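Local coordinates for protein trehalose monomycolate transport factor A (Mycolicibacterium smegmatis MC2 155, PDB 6T84) that is required for MmpL3-dependent transport of trehalose monomycolate to the mycobacterial cell wall and for growth and cell elongation, at residues V86-K91 with G108-Y113; W102-I107 with T115-A120; R38-T43 with E69-I74. One frame throughout, in Å; residues are numbered along the deposited sequence.

Interaction 1: V86-K91 with G108-Y113; sequences VDLRLK and GPRMVY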
# COMPACT_ATOMS: atom_id res chain seq x y z
N VAL A 86 10.87 0.82 0.28
CA VAL A 86 10.59 1.87 1.27
C VAL A 86 9.28 1.51 1.96
O VAL A 86 8.30 1.14 1.29
CB VAL A 86 10.50 3.25 0.59
CG1 VAL A 86 10.14 4.38 1.63
CG2 VAL A 86 11.84 3.60 -0.11
N ASP A 87 9.25 1.66 3.30
CA ASP A 87 8.06 1.39 4.11
C ASP A 87 7.88 2.61 5.00
O ASP A 87 8.79 2.98 5.75
CB ASP A 87 8.33 0.12 4.94
CG ASP A 87 7.18 -0.30 5.82
OD1 ASP A 87 6.75 0.53 6.64
OD2 ASP A 87 6.74 -1.48 5.73
N LEU A 88 6.73 3.24 4.87
CA LEU A 88 6.37 4.46 5.62
C LEU A 88 5.15 4.09 6.46
O LEU A 88 4.08 3.81 5.91
CB LEU A 88 6.00 5.53 4.57
CG LEU A 88 5.48 6.88 5.05
CD1 LEU A 88 6.60 7.60 5.82
CD2 LEU A 88 4.98 7.76 3.87
N ARG A 89 5.28 4.10 7.80
CA ARG A 89 4.20 3.60 8.65
C ARG A 89 4.05 4.49 9.87
O ARG A 89 4.99 5.19 10.27
CB ARG A 89 4.41 2.14 9.05
CG ARG A 89 5.68 1.89 9.78
CD ARG A 89 5.83 0.43 10.23
NE ARG A 89 5.83 -0.48 9.06
CZ ARG A 89 5.47 -1.76 9.11
NH1 ARG A 89 5.16 -2.31 10.29
NH2 ARG A 89 5.45 -2.52 8.00
N LEU A 90 2.86 4.47 10.46
CA LEU A 90 2.64 5.31 11.65
C LEU A 90 3.65 4.93 12.74
O LEU A 90 3.97 3.76 12.94
CB LEU A 90 1.22 5.06 12.18
CG LEU A 90 0.11 5.45 11.25
CD1 LEU A 90 -1.26 5.17 11.87
CD2 LEU A 90 0.23 6.93 10.84
N LYS A 91 4.08 5.93 13.50
CA LYS A 91 5.10 5.71 14.53
C LYS A 91 4.67 4.71 15.62
O LYS A 91 5.53 4.04 16.22
CB LYS A 91 5.56 7.05 15.11
CG LYS A 91 4.49 7.74 15.86
CD LYS A 91 5.02 9.09 16.38
CE LYS A 91 4.04 9.77 17.34
NZ LYS A 91 2.95 10.50 16.64
N GLY A 108 7.12 13.38 11.07
CA GLY A 108 5.79 13.64 11.57
C GLY A 108 5.21 12.45 12.30
O GLY A 108 5.80 11.89 13.23
N PRO A 109 4.01 12.04 11.88
CA PRO A 109 3.33 10.94 12.54
C PRO A 109 3.88 9.60 12.13
O PRO A 109 3.34 8.57 12.57
CB PRO A 109 1.88 11.12 12.02
CG PRO A 109 2.07 11.65 10.63
CD PRO A 109 3.22 12.62 10.77
N ARG A 110 4.88 9.57 11.21
CA ARG A 110 5.34 8.32 10.57
C ARG A 110 6.83 8.08 10.79
O ARG A 110 7.61 8.97 11.17
CB ARG A 110 5.02 8.38 9.05
CG ARG A 110 3.53 8.21 8.76
CD ARG A 110 3.09 8.71 7.42
NE ARG A 110 1.77 8.19 7.15
CZ ARG A 110 0.65 8.86 7.15
NH1 ARG A 110 0.64 10.18 7.35
NH2 ARG A 110 -0.46 8.21 6.92
N MET A 111 7.23 6.84 10.48
CA MET A 111 8.62 6.42 10.41
C MET A 111 8.87 5.84 9.04
O MET A 111 7.99 5.20 8.46
CB MET A 111 8.91 5.34 11.48
CG MET A 111 8.63 5.80 12.91
SD MET A 111 10.05 6.75 13.43
CE MET A 111 9.52 7.32 15.07
N VAL A 112 10.07 6.09 8.51
CA VAL A 112 10.50 5.57 7.21
C VAL A 112 11.54 4.49 7.44
O VAL A 112 12.53 4.72 8.15
CB VAL A 112 11.11 6.69 6.34
CG1 VAL A 112 11.44 6.13 4.96
CG2 VAL A 112 10.17 7.90 6.27
N TYR A 113 11.33 3.33 6.80
CA TYR A 113 12.26 2.21 6.84
C TYR A 113 12.65 1.89 5.40
O TYR A 113 11.84 2.06 4.46
CB TYR A 113 11.61 0.95 7.48
CG TYR A 113 11.10 1.22 8.87
CD1 TYR A 113 9.82 1.75 9.06
CD2 TYR A 113 11.87 0.96 9.97
CE1 TYR A 113 9.30 1.96 10.33
CE2 TYR A 113 11.35 1.24 11.27
CZ TYR A 113 10.08 1.74 11.41
OH TYR A 113 9.57 2.07 12.65
O HOH W 1 1.92 5.41 6.73
O HOH W 2 6.81 2.36 13.12
O HOH W 3 1.27 8.60 14.36
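D87 and Y113, and R89 and M111, are the hydrogen-bonded pairs that join two antiparallel strands, 86-90 and 110-114, near one edge of the large sheet of TtfA's N-terminal domain, predicted to be cytoplasmic. Four backbone bonds link these pairs, Y113 N to D87 O being 2.8 Å, and a fifth, K91 N to P109 O at 2.9 Å, carries the pairing into the loops beyond. On the sheet face that bears D87, R89 and Y113, the phenol ring takes R89 at its edge: CG of R89 lies 3.7 Å from CE1 of Y113, and guanidinium and ring planes stand 84° apart. R89 bends back along its own strand, because chi3 of 61° folds the chain so that the guanidinium meets D87 side-on. NE reaches OD1 at 2.8 Å in a nearly straight bond (176°) and NH2 reaches OD2, both on the syn sides of the carboxylate. These paired bonds set the rotation of the guanidinium, and NH1 donates to the K94 carbonyl. On the other face, CD1 of L88 packs 3.7 Å from CB of R110 and also against V112. R110 extends past L88 to donate to the carbonyls of A132, A135, P136 and A139, with CD2 of L90 over one guanidinium face. A water in the guanidinium plane accepts from NE of R110 at 2.8 Å and also lies 2.8 Å from O of L88.

Interaction 2: W102-I107 with T115-A120; sequences WLLGAI and TNLDAA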
# COMPACT_ATOMS: atom_id res chain seq x y z
N TRP A 102 15.82 -1.29 7.49
CA TRP A 102 16.27 -0.51 8.64
C TRP A 102 15.57 0.84 8.72
O TRP A 102 15.16 1.41 7.70
CB TRP A 102 17.77 -0.25 8.55
CG TRP A 102 18.52 -1.50 8.51
CD1 TRP A 102 18.85 -2.30 9.58
CD2 TRP A 102 19.03 -2.13 7.36
NE1 TRP A 102 19.56 -3.39 9.15
CE2 TRP A 102 19.70 -3.31 7.79
CE3 TRP A 102 19.05 -1.79 6.00
CZ2 TRP A 102 20.31 -4.16 6.91
CZ3 TRP A 102 19.67 -2.66 5.13
CH2 TRP A 102 20.28 -3.84 5.58
N LEU A 103 15.51 1.38 9.94
CA LEU A 103 14.97 2.72 10.16
C LEU A 103 15.85 3.79 9.53
O LEU A 103 17.04 3.91 9.89
CB LEU A 103 14.85 2.98 11.65
CG LEU A 103 14.32 4.36 12.08
CD1 LEU A 103 12.89 4.61 11.65
CD2 LEU A 103 14.51 4.48 13.62
N LEU A 104 15.28 4.57 8.60
CA LEU A 104 15.92 5.79 8.11
C LEU A 104 15.64 6.99 9.02
O LEU A 104 16.57 7.76 9.33
CB LEU A 104 15.41 6.08 6.69
CG LEU A 104 15.92 7.42 6.09
CD1 LEU A 104 17.44 7.46 5.97
CD2 LEU A 104 15.25 7.79 4.76
N GLY A 105 14.40 7.20 9.44
CA GLY A 105 14.14 8.34 10.32
C GLY A 105 12.64 8.57 10.48
O GLY A 105 11.82 7.90 9.87
N ALA A 106 12.30 9.48 11.36
CA ALA A 106 10.92 9.88 11.60
C ALA A 106 10.54 11.04 10.69
O ALA A 106 11.36 11.94 10.42
CB ALA A 106 10.74 10.37 13.02
N ILE A 107 9.27 11.05 10.27
CA ILE A 107 8.68 12.23 9.63
C ILE A 107 7.29 12.40 10.21
O ILE A 107 6.36 11.68 9.84
CB ILE A 107 8.59 12.15 8.10
CG1 ILE A 107 9.91 11.72 7.46
CG2 ILE A 107 8.11 13.52 7.54
CD1 ILE A 107 9.77 11.48 5.91
N THR A 115 15.31 -0.81 2.71
CA THR A 115 16.39 -1.75 2.42
C THR A 115 17.64 -1.04 1.90
O THR A 115 18.69 -1.68 1.80
CB THR A 115 15.92 -2.78 1.37
OG1 THR A 115 15.53 -2.08 0.19
CG2 THR A 115 14.79 -3.61 1.89
N ASN A 116 17.56 0.26 1.55
CA ASN A 116 18.74 0.96 1.00
C ASN A 116 18.61 2.39 1.53
O ASN A 116 17.85 3.18 0.98
CB ASN A 116 18.71 0.90 -0.53
CG ASN A 116 19.91 1.62 -1.22
OD1 ASN A 116 20.45 2.63 -0.73
ND2 ASN A 116 20.33 1.09 -2.39
N LEU A 117 19.31 2.68 2.62
CA LEU A 117 19.09 3.96 3.29
C LEU A 117 19.47 5.13 2.39
O LEU A 117 18.82 6.19 2.42
CB LEU A 117 19.87 4.01 4.60
CG LEU A 117 19.38 3.00 5.67
CD1 LEU A 117 20.20 3.19 6.98
CD2 LEU A 117 17.88 3.09 5.91
N ASP A 118 20.55 4.97 1.60
CA ASP A 118 20.97 6.03 0.70
C ASP A 118 19.92 6.33 -0.35
O ASP A 118 19.61 7.50 -0.61
CB ASP A 118 22.30 5.65 0.04
CG ASP A 118 23.49 5.84 0.97
OD1 ASP A 118 23.35 6.59 1.97
OD2 ASP A 118 24.55 5.24 0.72
N ALA A 119 19.37 5.29 -0.97
CA ALA A 119 18.33 5.51 -1.97
C ALA A 119 17.08 6.13 -1.32
O ALA A 119 16.47 7.06 -1.88
CB ALA A 119 17.96 4.20 -2.66
N ALA A 120 16.69 5.64 -0.14
CA ALA A 120 15.51 6.18 0.52
C ALA A 120 15.71 7.65 0.91
O ALA A 120 14.77 8.45 0.86
CB ALA A 120 15.20 5.32 1.72
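L117 and L104 form the centre of a strand-to-helix contact: the first turn of helix 117-123, reached from strand 110-114 through T115 and N116, folds back beside edge strand 102-107 of the large sheet. The two leucines present different parts of themselves. L117 leads with a methyl, its CD2 standing 4.0 Å from CB of L104 and 3.7 Å from the carbonyl O of W102. L104 has its CG anti to the backbone N (chi1 175°), which sends the branch past L117 to A120, one turn further along the helix, where CD2 meets CB of A120 at 3.9 Å; C124 also touches this leucine. At the strand's beginning the indole of W102 turns its edge, not a face, to the incoming loop, and CZ3 approaches O of T115 to 3.6 Å near the ring plane. No hydrogen bond crosses this surface contact, which rests on van der Waals packing of side chains, two of them against carbonyl oxygens. The backbone is set from outside: L104 and G105 form a classic beta bulge opposite V112, and OG1 of T115 is bonded to N of V85. N116 is the helix N-cap, its OD1 accepting from N of A119 at 2.9 Å, with the donor well above the carbonyl plane.

Interaction 3: R38-T43 with E69-I74; sequences RGVMST and EVATVI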
# COMPACT_ATOMS: atom_id res chain seq x y z
N ARG A 38 5.74 -8.19 1.76
CA ARG A 38 6.17 -7.29 2.83
C ARG A 38 4.99 -6.51 3.40
O ARG A 38 3.83 -6.89 3.20
CB ARG A 38 7.29 -6.37 2.31
CG ARG A 38 8.52 -7.12 1.87
CD ARG A 38 9.70 -6.15 1.78
NE ARG A 38 10.90 -6.74 1.25
CZ ARG A 38 12.01 -6.90 1.95
NH1 ARG A 38 12.08 -6.54 3.22
NH2 ARG A 38 13.06 -7.40 1.36
N GLY A 39 5.26 -5.40 4.12
CA GLY A 39 4.18 -4.65 4.74
C GLY A 39 3.34 -5.55 5.60
O GLY A 39 3.86 -6.40 6.34
N VAL A 40 2.01 -5.43 5.47
CA VAL A 40 1.13 -6.32 6.24
C VAL A 40 1.17 -7.77 5.79
O VAL A 40 0.67 -8.63 6.53
CB VAL A 40 -0.35 -5.88 6.28
CG1 VAL A 40 -0.46 -4.56 6.92
CG2 VAL A 40 -0.94 -5.83 4.92
N MET A 41 1.75 -8.06 4.63
CA MET A 41 1.75 -9.44 4.15
C MET A 41 2.72 -10.33 4.92
O MET A 41 2.52 -11.55 4.94
CB MET A 41 2.10 -9.51 2.67
CG MET A 41 1.34 -8.62 1.76
SD MET A 41 -0.45 -8.83 1.89
CE MET A 41 -0.98 -7.47 0.86
N SER A 42 3.72 -9.76 5.60
CA SER A 42 4.66 -10.63 6.30
C SER A 42 4.12 -11.14 7.63
O SER A 42 4.54 -12.20 8.10
CB SER A 42 6.01 -9.94 6.47
OG SER A 42 5.89 -8.72 7.19
N THR A 43 3.18 -10.41 8.26
CA THR A 43 2.62 -10.80 9.55
C THR A 43 1.30 -11.56 9.42
O THR A 43 0.54 -11.65 10.39
CB THR A 43 2.47 -9.59 10.47
OG1 THR A 43 1.62 -8.61 9.87
CG2 THR A 43 3.84 -8.96 10.75
N GLU A 69 -9.89 -9.21 9.36
CA GLU A 69 -9.47 -8.69 10.67
C GLU A 69 -8.01 -8.24 10.69
O GLU A 69 -7.36 -8.25 11.74
CB GLU A 69 -9.77 -9.70 11.77
CG GLU A 69 -11.22 -10.17 11.80
CD GLU A 69 -11.46 -11.24 12.85
OE1 GLU A 69 -10.48 -11.73 13.45
OE2 GLU A 69 -12.64 -11.60 13.07
N VAL A 70 -7.47 -7.82 9.55
CA VAL A 70 -6.10 -7.32 9.54
C VAL A 70 -6.08 -5.95 8.88
O VAL A 70 -5.67 -4.93 9.50
CB VAL A 70 -5.13 -8.26 8.80
CG1 VAL A 70 -3.77 -7.57 8.63
CG2 VAL A 70 -4.97 -9.59 9.53
N ALA A 71 -6.50 -5.90 7.62
CA ALA A 71 -6.37 -4.66 6.87
C ALA A 71 -7.18 -4.74 5.59
O ALA A 71 -7.42 -5.82 5.06
CB ALA A 71 -4.91 -4.44 6.45
N THR A 72 -7.49 -3.57 5.04
CA THR A 72 -7.88 -3.41 3.65
C THR A 72 -6.64 -2.88 2.93
O THR A 72 -6.01 -1.93 3.41
CB THR A 72 -9.04 -2.41 3.53
OG1 THR A 72 -10.23 -2.97 4.15
CG2 THR A 72 -9.37 -2.03 2.06
N VAL A 73 -6.24 -3.52 1.85
CA VAL A 73 -5.03 -3.18 1.11
C VAL A 73 -5.39 -2.69 -0.27
O VAL A 73 -6.26 -3.26 -0.94
CB VAL A 73 -4.10 -4.42 1.02
CG1 VAL A 73 -2.85 -4.07 0.23
CG2 VAL A 73 -3.74 -4.89 2.43
N ILE A 74 -4.67 -1.67 -0.74
CA ILE A 74 -4.74 -1.22 -2.13
C ILE A 74 -3.35 -1.38 -2.71
O ILE A 74 -2.38 -0.86 -2.13
CB ILE A 74 -5.17 0.27 -2.18
CG1 ILE A 74 -6.55 0.44 -1.54
CG2 ILE A 74 -5.13 0.80 -3.62
CD1 ILE A 74 -6.95 1.97 -1.39
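A loop with a short 3-10 turn, lying between strands 28-29 and 49-50, covers one face of the large antiparallel sheet where strand 71-77 begins. V40 and M41 of this turn supply the side chains on the loop side; V70, A71 and V73 receive them on the other. V40 and V73 reach toward each other tip to tip, CG2 of V40 standing 3.9 Å from CG2 of V73. The chi1 of V40, -61°, turns that methyl toward V73 and A71. M41 arrives by a longer route. Its chain bends at chi2 (-55°), bringing the terminal methyl CE end-on to V73, 3.9 Å from CG1 and slightly farther from CG2. One valine is therefore met by two neighbours of the loop, M41 touching both of its methyls. Nearer the start of the strand the fit is wider: CG2 of V40 lies 4.5 Å from CB of A71, and CB of V40 is equally far from CG1 of V70. A classic beta bulge there sets V70 and A71 opposite I67, and both residues direct their CB atoms toward the loop. The turn is held by the bond from M41 N to R38 O at 2.8 Å, while R38 is anchored by a salt bridge to D100. Around this patch F65 and I67 touch M41, and A152, I141 and W143 touch V40, so the contact is part of a larger apolar layer drawn from several strands. Without a cross-segment hydrogen bond, this loop is joined to strand 71-77 by van der Waals contact of methyl groups, close at V73 and looser at V70 and A71; burial of V40, M41, A71 and V73 from water is probably what favours it.

How the interactions relate
All three contacts belong to the one large antiparallel sheet; their centres lie about 9, 13 and 17 Å from the centre of the chain for interactions 3, 1 and 2. Interaction 3 is the buried one and joins a covering loop to strand 71-77 by apolar contacts alone. Interaction 1, partly buried, is strand pairing itself, with backbone bonds across the strands and ordered water, plus a salt bridge within strand 86-90. Interaction 2 lies on the surface and, like interaction 3, lacks cross-segment hydrogen bonds. Interactions 1 and 2 share a boundary: V112 probably hydrogen-bonds to L104 and G105, tying the paired strands to edge strand 102-107. Toward interaction 3 the link is looser, the D87 and R89 side chains merely packing against G39.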